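PDB 2WBT: B-129, which binds zinc through two C2H2-type fingers, is essential for virus function and probably acts as a DNA-binding protein. Local coordinates for residues V76-L81 with H124-S129. Numbering follows the deposited sequence.
With ZN (zinc ion), chain C; ZN (zinc ion), chain D.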
# COMPACT_ATOMS: atom_id res chain seq x y z
N VAL A 76 -6.15 -2.84 15.49
CA VAL A 76 -6.98 -3.40 14.43
C VAL A 76 -6.63 -4.87 14.21
O VAL A 76 -5.48 -5.28 14.37
CB VAL A 76 -6.77 -2.64 13.10
CG1 VAL A 76 -7.76 -3.12 12.04
CG2 VAL A 76 -6.92 -1.14 13.32
N CYS A 77 -7.64 -5.65 13.83
CA CYS A 77 -7.47 -7.06 13.53
C CYS A 77 -7.16 -7.25 12.04
O CYS A 77 -7.92 -6.78 11.19
CB CYS A 77 -8.73 -7.84 13.90
SG CYS A 77 -8.61 -9.61 13.68
N PRO A 78 -6.06 -7.95 11.71
CA PRO A 78 -5.69 -8.13 10.31
C PRO A 78 -6.72 -8.92 9.50
O PRO A 78 -6.90 -8.65 8.32
CB PRO A 78 -4.36 -8.89 10.38
CG PRO A 78 -3.88 -8.69 11.78
CD PRO A 78 -5.11 -8.63 12.61
N LEU A 79 -7.37 -9.89 10.14
CA LEU A 79 -8.33 -10.76 9.45
C LEU A 79 -9.67 -10.08 9.16
O LEU A 79 -10.22 -10.26 8.07
CB LEU A 79 -8.54 -12.05 10.23
CG LEU A 79 -7.29 -12.87 10.56
CD1 LEU A 79 -7.67 -14.14 11.32
CD2 LEU A 79 -6.50 -13.22 9.31
N CYS A 80 -10.20 -9.30 10.11
CA CYS A 80 -11.47 -8.59 9.86
C CYS A 80 -11.35 -7.08 9.68
O CYS A 80 -12.30 -6.44 9.21
CB CYS A 80 -12.52 -8.92 10.93
SG CYS A 80 -12.14 -8.26 12.63
N LEU A 81 -10.19 -6.50 9.99
CA LEU A 81 -9.97 -5.05 9.81
C LEU A 81 -10.89 -4.17 10.65
O LEU A 81 -11.23 -3.06 10.23
CB LEU A 81 -10.09 -4.66 8.33
CG LEU A 81 -9.05 -5.25 7.39
CD1 LEU A 81 -9.39 -4.90 5.95
CD2 LEU A 81 -7.65 -4.76 7.74
N HIS A 124 2.36 -11.16 4.14
CA HIS A 124 1.78 -9.84 3.84
C HIS A 124 2.28 -8.74 4.77
O HIS A 124 2.01 -7.56 4.55
CB HIS A 124 0.26 -9.91 3.84
CG HIS A 124 -0.28 -10.94 2.90
ND1 HIS A 124 -0.38 -10.71 1.54
CD2 HIS A 124 -0.70 -12.20 3.11
CE1 HIS A 124 -0.87 -11.79 0.96
NE2 HIS A 124 -1.07 -12.71 1.89
N ASN A 125 3.02 -9.17 5.80
CA ASN A 125 3.69 -8.28 6.73
C ASN A 125 2.76 -7.40 7.55
O ASN A 125 3.13 -6.28 7.92
CB ASN A 125 4.72 -7.43 6.00
CG ASN A 125 6.04 -7.37 6.73
OD1 ASN A 125 7.10 -7.46 6.12
ND2 ASN A 125 5.98 -7.23 8.05
N ILE A 126 1.57 -7.90 7.84
CA ILE A 126 0.65 -7.19 8.72
C ILE A 126 0.48 -8.02 9.97
O ILE A 126 -0.14 -9.09 9.95
CB ILE A 126 -0.68 -6.91 8.02
CG1 ILE A 126 -0.43 -6.01 6.80
CG2 ILE A 126 -1.66 -6.25 8.98
CD1 ILE A 126 -1.69 -5.55 6.11
N CYS A 127 1.04 -7.51 11.07
CA CYS A 127 1.31 -8.31 12.25
C CYS A 127 0.76 -7.65 13.51
O CYS A 127 0.74 -6.43 13.62
CB CYS A 127 2.83 -8.50 12.40
SG CYS A 127 3.64 -9.15 10.91
N VAL A 128 0.30 -8.48 14.45
CA VAL A 128 -0.19 -8.01 15.74
C VAL A 128 0.23 -8.93 16.88
O VAL A 128 0.37 -10.14 16.70
CB VAL A 128 -1.74 -7.88 15.76
CG1 VAL A 128 -2.20 -6.86 14.72
CG2 VAL A 128 -2.40 -9.23 15.51
N SER A 129 0.45 -8.34 18.05
CA SER A 129 0.71 -9.09 19.28
C SER A 129 -0.46 -10.02 19.61
O SER A 129 -0.33 -11.24 19.57
CB SER A 129 0.95 -8.14 20.45
OG SER A 129 2.23 -7.53 20.35
ZN ZN C . -10.89 -10.00 13.31
ZN ZN D . -2.76 -14.08 2.12
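Leu81 N donates a backbone hydrogen bond of 2.6 Å to Cys77 O, closing a turn that presents the ring of Pro78 to Val128 and Ile126 in the tail that follows the second zinc finger. Both valine methyls lie against Pro78 CG and CD: Val128 CG1 comes to 3.8 Å from Pro78 CG, and Val128 CG2 lies 4.0 Å from Pro78 CD. Farther round the ring, Ile126 CG2 meets Pro78 CB at 4.0 Å. That methyl stands anti to the backbone N of Ile126, while the longer CG1 branch lies beside the N (chi1 -62°), and it is the short branch that touches the proline. Val128 CG1 also rests 3.7 Å from Val76 O, a van der Waals neighbour of the carbonyl.

The proline sits between the two cysteines of a zinc knuckle, the tight turn joining strands 75-76 and 83-84. Cys77 SG and Cys80 SG hold the zinc ion at 2.3 Å and 2.2 Å, with His93 and Glu98 completing the site, and Pro78 O is hydrogen-bonded to the hydroxyl of Tyr62 on helix 60-72. Cys77 turns its CB away from the tail, and the zinc lies on the side of the turn away from Val128. The tail is tied to its own finger by His124, whose NE2 binds the other zinc, and by the Cys127-Cys121 disulfide to helix 113-122.

Two metal-braced modules thus meet through a small hydrocarbon patch, which Val120 of helix 113-122 extends by touching both Pro78 and Ile126. With no hydrogen bond between 76-81 and 124-129, the cohesion of this contact probably comes from van der Waals contact and the burial of apolar surface, while zinc bonds hold the Cys77-Cys80 turn and zinc and disulfide together fasten the tail.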